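Local coordinates for protein dehydrogenase (Sinorhizobium meliloti, PDB 3UOE) that probably catalyses the oxidation or reduction of a small substrate, as an oxidoreductase of the malate/L-lactate dehydrogenase (LDH2/MDH2) family, at residues Ser101-Arg106 against Ile134-His139; Asn138-Leu143 against Lys284-Ile289; Leu166-Gly171 against Ala240-Gly245; Ala175-Asn180 against Ala255-Val260. All coordinates share one frame; numbering follows the deposited sequence.

Interaction 1: Ser101-Arg106 against Ile134-His139; sequences SVDGER and IRNANH
V102 pairs with I134, and D103 with R135, as parallel neighbours where strands 99-105 and 129-137 of the seven-stranded mixed sheet lie side by side; helix 109-127 connects them, which makes this a beta-alpha-beta crossover. Two backbone bonds fix the pairing: R135 N gives to V102 O (3.0 Å, N-H...O 163°), and G104 N gives to R135 O. V102 and I134 share one face of the sheet, CB of V102 packing at 4.0 Å from I134 CG1, and V112 and M113 of the connecting helix lie against that face. On the face of D103 and R135, the arginine side chain runs extended from CG to NE and lays one face of its guanidinium over D103 CB. The charges are close but not bridged: D103 OD2 stands 4.2 Å from R135 NH2, well out of the guanidinium plane.

Beyond the paired residues the two segments stay joined through a polar cluster. N136 O receives R106 N at 2.8 Å. D103, its CG anti to the backbone N (chi1 177°), places OD1 within reach of E105 N, closing an Asx turn, the donor standing above the carboxylate plane. The same OD1 offers its syn lone pair to N136 ND2 at 3.2 Å, and that amide nitrogen also gives to a water, 2.9 Å away, which accepts from R106 NH1 as well.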
loop_
_atom_site.group_PDB
_atom_site.type_symbol
_atom_site.label_atom_id
_atom_site.label_comp_id
_atom_site.label_asym_id
_atom_site.label_seq_id
_atom_site.Cartn_x
_atom_site.Cartn_y
_atom_site.Cartn_z
ATOM N N SER A 101 -2.573 -11.211 -17.964
ATOM C CA SER A 101 -3.747 -10.392 -18.216
ATOM C C SER A 101 -4.995 -11.266 -18.227
ATOM O O SER A 101 -5.085 -12.216 -19.005
ATOM C CB SER A 101 -3.607 -9.687 -19.562
ATOM O OG SER A 101 -4.763 -8.932 -19.838
ATOM N N VAL A 102 -5.958 -10.953 -17.370
ATOM C CA VAL A 102 -7.145 -11.791 -17.244
ATOM C C VAL A 102 -8.402 -11.038 -17.634
ATOM O O VAL A 102 -8.708 -9.983 -17.084
ATOM C CB VAL A 102 -7.330 -12.357 -15.795
ATOM C CG1 VAL A 102 -8.548 -13.276 -15.721
ATOM C CG2 VAL A 102 -6.096 -13.098 -15.343
ATOM N N ASP A 103 -9.120 -11.584 -18.602
ATOM C CA ASP A 103 -10.485 -11.162 -18.871
ATOM C C ASP A 103 -11.408 -12.038 -18.028
ATOM O O ASP A 103 -11.475 -13.248 -18.235
ATOM C CB ASP A 103 -10.802 -11.323 -20.359
ATOM C CG ASP A 103 -12.235 -10.960 -20.695
ATOM O OD1 ASP A 103 -13.041 -10.738 -19.764
ATOM O OD2 ASP A 103 -12.557 -10.892 -21.900
ATOM N N GLY A 104 -12.109 -11.427 -17.074
ATOM C CA GLY A 104 -12.973 -12.158 -16.156
ATOM C C GLY A 104 -14.188 -12.801 -16.804
ATOM O O GLY A 104 -14.790 -13.719 -16.231
ATOM N N GLU A 105 -14.548 -12.330 -17.997
ATOM C CA GLU A 105 -15.703 -12.856 -18.728
ATOM C C GLU A 105 -16.974 -12.785 -17.890
ATOM O O GLU A 105 -17.840 -13.654 -17.988
ATOM C CB GLU A 105 -15.454 -14.299 -19.211
ATOM C CG GLU A 105 -14.341 -14.429 -20.275
ATOM C CD GLU A 105 -13.992 -15.877 -20.639
ATOM O OE1 GLU A 105 -14.684 -16.816 -20.175
ATOM O OE2 GLU A 105 -13.014 -16.081 -21.397
ATOM N N ARG A 106 -17.061 -11.750 -17.055
ATOM C CA ARG A 106 -18.248 -11.497 -16.242
ATOM C C ARG A 106 -18.402 -12.541 -15.131
ATOM O O ARG A 106 -19.477 -12.688 -14.552
ATOM C CB ARG A 106 -19.488 -11.460 -17.152
ATOM C CG ARG A 106 -19.497 -10.250 -18.086
ATOM C CD ARG A 106 -20.241 -10.457 -19.418
ATOM N NE ARG A 106 -20.961 -11.723 -19.534
ATOM C CZ ARG A 106 -20.559 -12.725 -20.313
ATOM N NH1 ARG A 106 -19.445 -12.600 -21.036
ATOM N NH2 ARG A 106 -21.262 -13.853 -20.366
ATOM N N ILE A 134 -6.758 -8.273 -13.490
ATOM C CA ILE A 134 -8.091 -8.755 -13.840
ATOM C C ILE A 134 -9.051 -7.628 -14.173
ATOM O O ILE A 134 -9.115 -6.625 -13.464
ATOM C CB ILE A 134 -8.717 -9.551 -12.661
ATOM C CG1 ILE A 134 -7.803 -10.699 -12.227
ATOM C CG2 ILE A 134 -10.108 -10.054 -13.021
ATOM C CD1 ILE A 134 -8.037 -11.136 -10.792
ATOM N N ARG A 135 -9.806 -7.809 -15.250
ATOM C CA ARG A 135 -10.879 -6.898 -15.615
ATOM C C ARG A 135 -12.129 -7.735 -15.845
ATOM O O ARG A 135 -12.052 -8.961 -15.893
ATOM C CB ARG A 135 -10.525 -6.110 -16.885
ATOM C CG ARG A 135 -10.476 -6.960 -18.152
ATOM C CD ARG A 135 -9.758 -6.239 -19.288
ATOM N NE ARG A 135 -9.791 -6.995 -20.535
ATOM C CZ ARG A 135 -8.895 -7.917 -20.891
ATOM N NH1 ARG A 135 -7.875 -8.216 -20.091
ATOM N NH2 ARG A 135 -9.025 -8.554 -22.051
ATOM N N ASN A 136 -13.277 -7.077 -15.969
ATOM C CA ASN A 136 -14.517 -7.752 -16.338
ATOM C C ASN A 136 -14.825 -8.945 -15.431
ATOM O O ASN A 136 -15.251 -10.007 -15.901
ATOM C CB ASN A 136 -14.457 -8.179 -17.812
ATOM C CG ASN A 136 -15.831 -8.476 -18.406
ATOM O OD1 ASN A 136 -16.844 -7.930 -17.975
ATOM N ND2 ASN A 136 -15.860 -9.341 -19.414
ATOM N N ALA A 137 -14.594 -8.760 -14.132
ATOM C CA ALA A 137 -14.998 -9.723 -13.106
ATOM C C ALA A 137 -15.887 -9.046 -12.063
ATOM O O ALA A 137 -15.798 -7.846 -11.856
ATOM C CB ALA A 137 -13.778 -10.342 -12.434
ATOM N N ASN A 138 -16.733 -9.824 -11.396
ATOM C CA ASN A 138 -17.584 -9.290 -10.352
ATOM C C ASN A 138 -16.857 -9.116 -9.031
ATOM O O ASN A 138 -15.672 -9.403 -8.902
ATOM C CB ASN A 138 -18.833 -10.154 -10.138
ATOM C CG ASN A 138 -19.875 -9.949 -11.220
ATOM O OD1 ASN A 138 -20.821 -9.168 -11.051
ATOM N ND2 ASN A 138 -19.706 -10.643 -12.344
ATOM N N HIS A 139 -17.610 -8.646 -8.049
ATOM C CA HIS A 139 -17.070 -8.179 -6.784
ATOM C C HIS A 139 -16.294 -9.283 -6.086
ATOM O O HIS A 139 -16.733 -10.434 -6.047
ATOM C CB HIS A 139 -18.219 -7.669 -5.907
ATOM C CG HIS A 139 -17.770 -6.914 -4.698
ATOM N ND1 HIS A 139 -17.721 -7.480 -3.443
ATOM C CD2 HIS A 139 -17.363 -5.632 -4.547
ATOM C CE1 HIS A 139 -17.297 -6.582 -2.575
ATOM N NE2 HIS A 139 -17.064 -5.456 -3.219
HETATM O O HOH W 1 -17.861 -9.764 -21.481
#

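Interaction 2: Asn138-Leu143 against Lys284-Ile289; sequences NHMGML and KGDLLI
The loop that leaves strand 129-137 and leads to helix 144-152 is tied here to the start of strand 285-291, a buried contact made by two side chains, K284 at the start of the strand and D286 within it. K284 reaches the loop with its ammonium group: NZ gives a hydrogen bond to N138 O at 2.7 Å. The nitrogen comes in over the carbonyl, not on a lone pair: the C=O...NZ angle is 101° and NZ lies 72° out of the carbonyl plane. Bends at chi2 and chi4 turn the lysine chain so that the same NZ also meets D286 OD2 in a salt bridge, the hydrogen bond within it being weak and long at 3.3 Å. A water accepts from M140 N at 2.9 Å and, weakly, from K284 NZ, adding an indirect link between loop and strand.

The selenomethionine M140 meets D286 from the opposite direction. Its chain bends at chi2, so that CG and CE both border the carboxylate, with M140 CE 3.5 Å from D286 OD1. D286 OD2 also accepts from S161 OG of strand 156-161.

M113 of helix 109-127 packs against both M140 and D286. D286 is also joined through its backbone to I134 of strand 129-137, while L287 pairs with M160 on the other side, so the contact lies where strand 285-291 runs between strands 129-137 and 156-161.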
loop_
_atom_site.group_PDB
_atom_site.type_symbol
_atom_site.label_atom_id
_atom_site.label_comp_id
_atom_site.label_asym_id
_atom_site.label_seq_id
_atom_site.Cartn_x
_atom_site.Cartn_y
_atom_site.Cartn_z
ATOM N N ASN A 138 -16.733 -9.824 -11.396
ATOM C CA ASN A 138 -17.584 -9.290 -10.352
ATOM C C ASN A 138 -16.857 -9.116 -9.031
ATOM O O ASN A 138 -15.672 -9.403 -8.902
ATOM C CB ASN A 138 -18.833 -10.154 -10.138
ATOM C CG ASN A 138 -19.875 -9.949 -11.220
ATOM O OD1 ASN A 138 -20.821 -9.168 -11.051
ATOM N ND2 ASN A 138 -19.706 -10.643 -12.344
ATOM N N HIS A 139 -17.610 -8.646 -8.049
ATOM C CA HIS A 139 -17.070 -8.179 -6.784
ATOM C C HIS A 139 -16.294 -9.283 -6.086
ATOM O O HIS A 139 -16.733 -10.434 -6.047
ATOM C CB HIS A 139 -18.219 -7.669 -5.907
ATOM C CG HIS A 139 -17.770 -6.914 -4.698
ATOM N ND1 HIS A 139 -17.721 -7.480 -3.443
ATOM C CD2 HIS A 139 -17.363 -5.632 -4.547
ATOM C CE1 HIS A 139 -17.297 -6.582 -2.575
ATOM N NE2 HIS A 139 -17.064 -5.456 -3.219
HETATM N N MSE A 140 -15.141 -8.914 -5.535
HETATM C CA MSE A 140 -14.188 -9.862 -4.965
HETATM C C MSE A 140 -14.497 -10.233 -3.523
HETATM O O MSE A 140 -13.942 -11.193 -2.981
HETATM C CB MSE A 140 -12.784 -9.257 -5.013
HETATM C CG MSE A 140 -12.237 -9.164 -6.406
HETATM SE SE MSE A 140 -12.008 -10.966 -7.107
HETATM C CE MSE A 140 -12.179 -10.544 -9.028
ATOM N N GLY A 141 -15.364 -9.457 -2.889
ATOM C CA GLY A 141 -15.589 -9.631 -1.473
ATOM C C GLY A 141 -14.344 -9.275 -0.682
ATOM O O GLY A 141 -13.599 -8.370 -1.059
HETATM N N MSE A 142 -14.119 -9.995 0.412
HETATM C CA MSE A 142 -13.075 -9.655 1.372
HETATM C C MSE A 142 -11.700 -10.088 0.901
HETATM O O MSE A 142 -11.428 -11.280 0.805
HETATM C CB MSE A 142 -13.384 -10.320 2.713
HETATM C CG MSE A 142 -12.258 -10.233 3.741
HETATM SE SE MSE A 142 -12.688 -11.225 5.395
HETATM C CE MSE A 142 -12.484 -13.050 4.740
ATOM N N LEU A 143 -10.821 -9.128 0.636
ATOM C CA LEU A 143 -9.527 -9.448 0.037
ATOM C C LEU A 143 -8.601 -10.264 0.949
ATOM O O LEU A 143 -7.684 -10.922 0.467
ATOM C CB LEU A 143 -8.823 -8.182 -0.454
ATOM C CG LEU A 143 -9.585 -7.325 -1.475
ATOM C CD1 LEU A 143 -8.653 -6.302 -2.132
ATOM C CD2 LEU A 143 -10.254 -8.198 -2.533
ATOM N N LYS A 284 -14.870 -2.659 -12.810
ATOM C CA LYS A 284 -13.763 -2.341 -11.921
ATOM C C LYS A 284 -12.606 -3.310 -12.221
ATOM O O LYS A 284 -12.744 -4.209 -13.065
ATOM C CB LYS A 284 -14.219 -2.427 -10.453
ATOM C CG LYS A 284 -13.962 -3.757 -9.761
ATOM C CD LYS A 284 -14.733 -4.892 -10.363
ATOM C CE LYS A 284 -14.029 -6.235 -10.110
ATOM N NZ LYS A 284 -14.533 -6.907 -8.905
ATOM N N GLY A 285 -11.467 -3.122 -11.563
ATOM C CA GLY A 285 -10.321 -3.987 -11.786
ATOM C C GLY A 285 -9.770 -4.560 -10.493
ATOM O O GLY A 285 -10.116 -4.102 -9.405
ATOM N N ASP A 286 -8.913 -5.571 -10.621
ATOM C CA ASP A 286 -8.256 -6.206 -9.480
ATOM C C ASP A 286 -6.841 -6.573 -9.881
ATOM O O ASP A 286 -6.583 -6.897 -11.035
ATOM C CB ASP A 286 -8.986 -7.476 -9.034
ATOM C CG ASP A 286 -10.470 -7.439 -9.349
ATOM O OD1 ASP A 286 -10.829 -7.713 -10.513
ATOM O OD2 ASP A 286 -11.270 -7.130 -8.440
ATOM N N LEU A 287 -5.940 -6.503 -8.909
ATOM C CA LEU A 287 -4.558 -6.864 -9.086
ATOM C C LEU A 287 -4.177 -7.867 -8.012
ATOM O O LEU A 287 -4.543 -7.712 -6.839
ATOM C CB LEU A 287 -3.650 -5.643 -8.965
ATOM C CG LEU A 287 -3.775 -4.539 -10.005
ATOM C CD1 LEU A 287 -2.843 -3.364 -9.672
ATOM C CD2 LEU A 287 -3.515 -5.087 -11.413
ATOM N N LEU A 288 -3.446 -8.893 -8.433
ATOM C CA LEU A 288 -2.852 -9.858 -7.532
ATOM C C LEU A 288 -1.353 -9.933 -7.826
ATOM O O LEU A 288 -0.946 -10.195 -8.950
ATOM C CB LEU A 288 -3.493 -11.235 -7.718
ATOM C CG LEU A 288 -2.801 -12.366 -6.951
ATOM C CD1 LEU A 288 -2.987 -12.200 -5.443
ATOM C CD2 LEU A 288 -3.298 -13.730 -7.408
ATOM N N ILE A 289 -0.537 -9.663 -6.819
ATOM C CA ILE A 289 0.900 -9.805 -6.963
ATOM C C ILE A 289 1.378 -10.884 -6.018
ATOM O O ILE A 289 1.162 -10.797 -4.810
ATOM C CB ILE A 289 1.636 -8.513 -6.619
ATOM C CG1 ILE A 289 1.335 -7.444 -7.661
ATOM C CG2 ILE A 289 3.140 -8.764 -6.527
ATOM C CD1 ILE A 289 1.416 -6.044 -7.112
HETATM O O HOH W 2 -14.029 -6.202 -5.756
#

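Interaction 3: Leu166-Gly171 against Ala240-Gly245; sequences LVHPFG and AIAPFG
A histidine ring laid over a backbone carbonyl marks this contact: H168 has I241 O 3.4 Å above one face, offset toward the rim, although that same oxygen accepts the backbone N-H of H168 at 2.8 Å (N-H...O 153°). The ring gets there because CG sits between the backbone N and the carbonyl carbon (chi1 60°), folding the imidazole back across segment 240-245. Its rotation is fixed by ND1, which gives a nearly straight bond (169°) to P169 O, in the ring plane. A240 CB lies at the ring edge, 3.8 Å from H168 CD2, and A242 CB comes within 3.7 Å of H168 NE2.

I241 N completes the backbone link by giving to L166 O at 2.8 Å, in the carbonyl plane. P243 then closes on segment 166-171, with CD 3.3 Å from H168 O, and the P243 and H168 side chains lie roughly perpendicular. P169, following H168, packs on V322 of the second subunit.

V167 and I241 form a single beta bridge between a loop and the short strand 240-241, while on the opposite side of the 166-171 backbone L166 and V167 together face I177, the arrangement of a classic beta bulge.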
loop_
_atom_site.group_PDB
_atom_site.type_symbol
_atom_site.label_atom_id
_atom_site.label_comp_id
_atom_site.label_asym_id
_atom_site.label_seq_id
_atom_site.Cartn_x
_atom_site.Cartn_y
_atom_site.Cartn_z
ATOM N N LEU A 166 -16.928 6.212 -4.628
ATOM C CA LEU A 166 -17.667 6.362 -3.381
ATOM C C LEU A 166 -16.958 7.268 -2.390
ATOM O O LEU A 166 -17.536 7.652 -1.370
ATOM C CB LEU A 166 -17.895 4.995 -2.738
ATOM C CG LEU A 166 -18.758 4.047 -3.568
ATOM C CD1 LEU A 166 -18.650 2.620 -3.039
ATOM C CD2 LEU A 166 -20.207 4.539 -3.615
ATOM N N VAL A 167 -15.720 7.624 -2.705
ATOM C CA VAL A 167 -14.829 8.268 -1.749
ATOM C C VAL A 167 -14.355 9.595 -2.305
ATOM O O VAL A 167 -13.932 9.670 -3.457
ATOM C CB VAL A 167 -13.585 7.379 -1.497
ATOM C CG1 VAL A 167 -12.561 8.089 -0.604
ATOM C CG2 VAL A 167 -14.001 6.022 -0.910
ATOM N N HIS A 168 -14.408 10.649 -1.504
ATOM C CA HIS A 168 -13.915 11.933 -1.993
ATOM C C HIS A 168 -12.435 12.090 -1.711
ATOM O O HIS A 168 -11.917 11.497 -0.777
ATOM C CB HIS A 168 -14.708 13.108 -1.410
ATOM C CG HIS A 168 -14.654 13.208 0.079
ATOM N ND1 HIS A 168 -13.522 13.599 0.763
ATOM C CD2 HIS A 168 -15.613 13.017 1.017
ATOM C CE1 HIS A 168 -13.776 13.621 2.059
ATOM N NE2 HIS A 168 -15.041 13.273 2.241
ATOM N N PRO A 169 -11.745 12.897 -2.521
ATOM C CA PRO A 169 -10.336 13.157 -2.216
ATOM C C PRO A 169 -10.224 13.945 -0.919
ATOM O O PRO A 169 -11.199 14.563 -0.480
ATOM C CB PRO A 169 -9.876 14.031 -3.387
ATOM C CG PRO A 169 -10.951 13.914 -4.435
ATOM C CD PRO A 169 -12.210 13.655 -3.694
ATOM N N PHE A 170 -9.046 13.920 -0.312
ATOM C CA PHE A 170 -8.757 14.805 0.795
ATOM C C PHE A 170 -8.866 16.239 0.265
ATOM O O PHE A 170 -8.294 16.562 -0.774
ATOM C CB PHE A 170 -7.357 14.513 1.336
ATOM C CG PHE A 170 -6.974 15.349 2.518
ATOM C CD1 PHE A 170 -7.480 15.069 3.777
ATOM C CD2 PHE A 170 -6.107 16.421 2.373
ATOM C CE1 PHE A 170 -7.134 15.847 4.871
ATOM C CE2 PHE A 170 -5.747 17.203 3.468
ATOM C CZ PHE A 170 -6.263 16.919 4.716
ATOM N N GLY A 171 -9.632 17.086 0.948
ATOM C CA GLY A 171 -9.837 18.458 0.499
ATOM C C GLY A 171 -10.977 18.638 -0.494
ATOM O O GLY A 171 -11.279 19.767 -0.897
ATOM N N ALA A 240 -20.432 11.089 -0.345
ATOM C CA ALA A 240 -19.061 10.627 -0.494
ATOM C C ALA A 240 -18.417 10.342 0.861
ATOM O O ALA A 240 -18.665 11.035 1.852
ATOM C CB ALA A 240 -18.223 11.626 -1.308
ATOM N N ILE A 241 -17.595 9.301 0.890
ATOM C CA ILE A 241 -16.948 8.853 2.104
ATOM C C ILE A 241 -15.564 9.465 2.141
ATOM O O ILE A 241 -14.954 9.691 1.098
ATOM C CB ILE A 241 -16.854 7.305 2.131
ATOM C CG1 ILE A 241 -18.256 6.688 2.145
ATOM C CG2 ILE A 241 -16.057 6.824 3.331
ATOM C CD1 ILE A 241 -18.286 5.190 1.837
ATOM N N ALA A 242 -15.076 9.752 3.343
ATOM C CA ALA A 242 -13.731 10.293 3.509
ATOM C C ALA A 242 -12.682 9.187 3.399
ATOM O O ALA A 242 -12.971 8.020 3.668
ATOM C CB ALA A 242 -13.607 11.013 4.850
ATOM N N PRO A 243 -11.467 9.549 2.974
ATOM C CA PRO A 243 -10.333 8.624 3.018
ATOM C C PRO A 243 -9.925 8.439 4.472
ATOM O O PRO A 243 -10.190 9.319 5.284
ATOM C CB PRO A 243 -9.231 9.406 2.298
ATOM C CG PRO A 243 -9.600 10.856 2.570
ATOM C CD PRO A 243 -11.091 10.844 2.384
ATOM N N PHE A 244 -9.291 7.324 4.804
ATOM C CA PHE A 244 -8.710 7.193 6.136
ATOM C C PHE A 244 -7.364 7.896 6.106
ATOM O O PHE A 244 -6.804 8.108 5.035
ATOM C CB PHE A 244 -8.511 5.725 6.508
ATOM C CG PHE A 244 -7.134 5.221 6.226
ATOM C CD1 PHE A 244 -6.760 4.890 4.935
ATOM C CD2 PHE A 244 -6.205 5.089 7.253
ATOM C CE1 PHE A 244 -5.483 4.428 4.668
ATOM C CE2 PHE A 244 -4.932 4.631 6.999
ATOM C CZ PHE A 244 -4.566 4.294 5.703
ATOM N N GLY A 245 -6.854 8.274 7.272
ATOM C CA GLY A 245 -5.513 8.818 7.369
ATOM C C GLY A 245 -5.285 10.085 6.569
ATOM O O GLY A 245 -4.169 10.357 6.147
#

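Interaction 4: Ala175-Asn180 against Ala255-Val260; sequences ALIGTN and AIELLV
Between G178 and N180 the loop turns against helix 246-264, bringing the CA of N180 to 6.4 Å from that of I256 and aiming the N-H of G178 at the side chain of E257. One carboxylate oxygen gathers two donors. G178 N gives to E257 OE1 at 3.0 Å, an almost straight bond (170°) that meets the oxygen nearly along its C-O axis. N180 ND2 gives to E257 OE1 at 3.0 Å too, but from above the carboxylate plane, 53° out of it, while OE1 stays in the amide plane of N180. A bend at chi2 (80°) brings OE1 within reach of both donors. This buried carboxylate ties the loop between strands 156-161 and 182-186 of the mixed sheet to helix 246-264: OE1 is held by the loop, OE2 by A269 N, and N180 ND2 also gives to G253 O in the preceding turn of the helix.

Apolar contacts flank these bonds. I177 CG2 comes within 3.6 Å of E257 OE1. N180 and I256 run alongside each other but point oppositely, with N180 CB 3.7 Å from I256 CG2, while I256 CD1 lies 3.4 Å from N180 O, an oxygen that accepts from T199 OG1.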
loop_
_atom_site.group_PDB
_atom_site.type_symbol
_atom_site.label_atom_id
_atom_site.label_comp_id
_atom_site.label_asym_id
_atom_site.label_seq_id
_atom_site.Cartn_x
_atom_site.Cartn_y
_atom_site.Cartn_z
ATOM N N ALA A 175 -17.631 12.239 -4.632
ATOM C CA ALA A 175 -17.246 10.847 -4.812
ATOM C C ALA A 175 -16.520 10.674 -6.146
ATOM O O ALA A 175 -17.127 10.829 -7.200
ATOM C CB ALA A 175 -18.479 9.966 -4.767
ATOM N N LEU A 176 -15.230 10.334 -6.102
ATOM C CA LEU A 176 -14.423 10.259 -7.321
ATOM C C LEU A 176 -13.447 9.095 -7.309
ATOM O O LEU A 176 -12.830 8.766 -8.332
ATOM C CB LEU A 176 -13.657 11.565 -7.519
ATOM C CG LEU A 176 -14.519 12.775 -7.873
ATOM C CD1 LEU A 176 -13.752 14.083 -7.664
ATOM C CD2 LEU A 176 -15.050 12.654 -9.299
ATOM N N ILE A 177 -13.314 8.478 -6.142
ATOM C CA ILE A 177 -12.348 7.411 -5.924
ATOM C C ILE A 177 -13.089 6.218 -5.317
ATOM O O ILE A 177 -14.084 6.397 -4.601
ATOM C CB ILE A 177 -11.224 7.903 -4.966
ATOM C CG1 ILE A 177 -10.542 9.153 -5.546
ATOM C CG2 ILE A 177 -10.202 6.801 -4.668
ATOM C CD1 ILE A 177 -9.743 9.962 -4.522
ATOM N N GLY A 178 -12.620 5.007 -5.601
ATOM C CA GLY A 178 -13.252 3.816 -5.058
ATOM C C GLY A 178 -12.844 3.573 -3.614
ATOM O O GLY A 178 -11.957 4.262 -3.094
ATOM N N THR A 179 -13.481 2.600 -2.963
ATOM C CA THR A 179 -13.101 2.246 -1.598
ATOM C C THR A 179 -11.719 1.591 -1.556
ATOM O O THR A 179 -11.063 1.575 -0.517
ATOM C CB THR A 179 -14.152 1.344 -0.921
ATOM O OG1 THR A 179 -14.417 0.210 -1.751
ATOM C CG2 THR A 179 -15.447 2.113 -0.689
ATOM N N ASN A 180 -11.302 1.040 -2.696
ATOM C CA ASN A 180 -9.910 0.629 -2.961
ATOM C C ASN A 180 -9.134 -0.005 -1.819
ATOM O O ASN A 180 -8.170 0.577 -1.312
ATOM C CB ASN A 180 -9.102 1.797 -3.529
ATOM C CG ASN A 180 -9.707 2.346 -4.798
ATOM O OD1 ASN A 180 -10.726 1.835 -5.279
ATOM N ND2 ASN A 180 -9.089 3.387 -5.354
ATOM N N ALA A 255 -3.379 6.062 -5.548
ATOM C CA ALA A 255 -2.362 5.195 -6.131
ATOM C C ALA A 255 -3.015 3.893 -6.586
ATOM O O ALA A 255 -2.855 3.473 -7.730
ATOM C CB ALA A 255 -1.237 4.915 -5.136
ATOM N N ILE A 256 -3.766 3.268 -5.685
ATOM C CA ILE A 256 -4.435 2.015 -5.997
ATOM C C ILE A 256 -5.317 2.173 -7.231
ATOM O O ILE A 256 -5.251 1.368 -8.167
ATOM C CB ILE A 256 -5.248 1.504 -4.795
ATOM C CG1 ILE A 256 -4.301 1.142 -3.650
ATOM C CG2 ILE A 256 -6.101 0.301 -5.183
ATOM C CD1 ILE A 256 -4.972 0.897 -2.336
ATOM N N GLU A 257 -6.121 3.231 -7.239
ATOM C CA GLU A 257 -7.003 3.534 -8.362
ATOM C C GLU A 257 -6.233 3.495 -9.681
ATOM O O GLU A 257 -6.648 2.856 -10.649
ATOM C CB GLU A 257 -7.611 4.930 -8.173
ATOM C CG GLU A 257 -8.681 5.289 -9.188
ATOM C CD GLU A 257 -10.013 4.656 -8.837
ATOM O OE1 GLU A 257 -10.423 4.781 -7.659
ATOM O OE2 GLU A 257 -10.638 4.025 -9.726
ATOM N N LEU A 258 -5.102 4.188 -9.700
ATOM C CA LEU A 258 -4.322 4.382 -10.918
ATOM C C LEU A 258 -3.611 3.101 -11.328
ATOM O O LEU A 258 -3.592 2.758 -12.502
ATOM C CB LEU A 258 -3.303 5.513 -10.717
ATOM C CG LEU A 258 -3.896 6.853 -10.267
ATOM C CD1 LEU A 258 -2.818 7.798 -9.742
ATOM C CD2 LEU A 258 -4.680 7.502 -11.405
ATOM N N LEU A 259 -3.025 2.397 -10.359
ATOM C CA LEU A 259 -2.373 1.128 -10.650
ATOM C C LEU A 259 -3.373 0.134 -11.232
ATOM O O LEU A 259 -3.106 -0.504 -12.253
ATOM C CB LEU A 259 -1.704 0.544 -9.402
ATOM C CG LEU A 259 -0.513 1.322 -8.833
ATOM C CD1 LEU A 259 -0.267 0.938 -7.381
ATOM C CD2 LEU A 259 0.731 1.081 -9.672
ATOM N N VAL A 260 -4.536 0.011 -10.605
ATOM C CA VAL A 260 -5.515 -0.957 -11.092
ATOM C C VAL A 260 -5.939 -0.666 -12.540
ATOM O O VAL A 260 -5.883 -1.550 -13.395
ATOM C CB VAL A 260 -6.740 -1.061 -10.170
ATOM C CG1 VAL A 260 -7.761 -2.004 -10.767
ATOM C CG2 VAL A 260 -6.315 -1.561 -8.806
#

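In the fold
From the N terminus, interaction 1 closes first, across the helix joining strands 99-105 and 129-137. Interaction 2 opens on its last residues, N138 and H139, and closes a far longer loop at strand 285-291, the sheet neighbour of 129-137. Within that loop lie interactions 3 and 4, whose segments alternate along the chain, so that the two cross: 166-171 and 175-180 come first, 240-245 and 255-260 after. They touch at the bulge, where I177 O faces the N atoms of L166 and V167, and both reach the second subunit. V260 CG1 packs on G285, linking interaction 4 to interaction 2 and helix 246-264 to the central sheet.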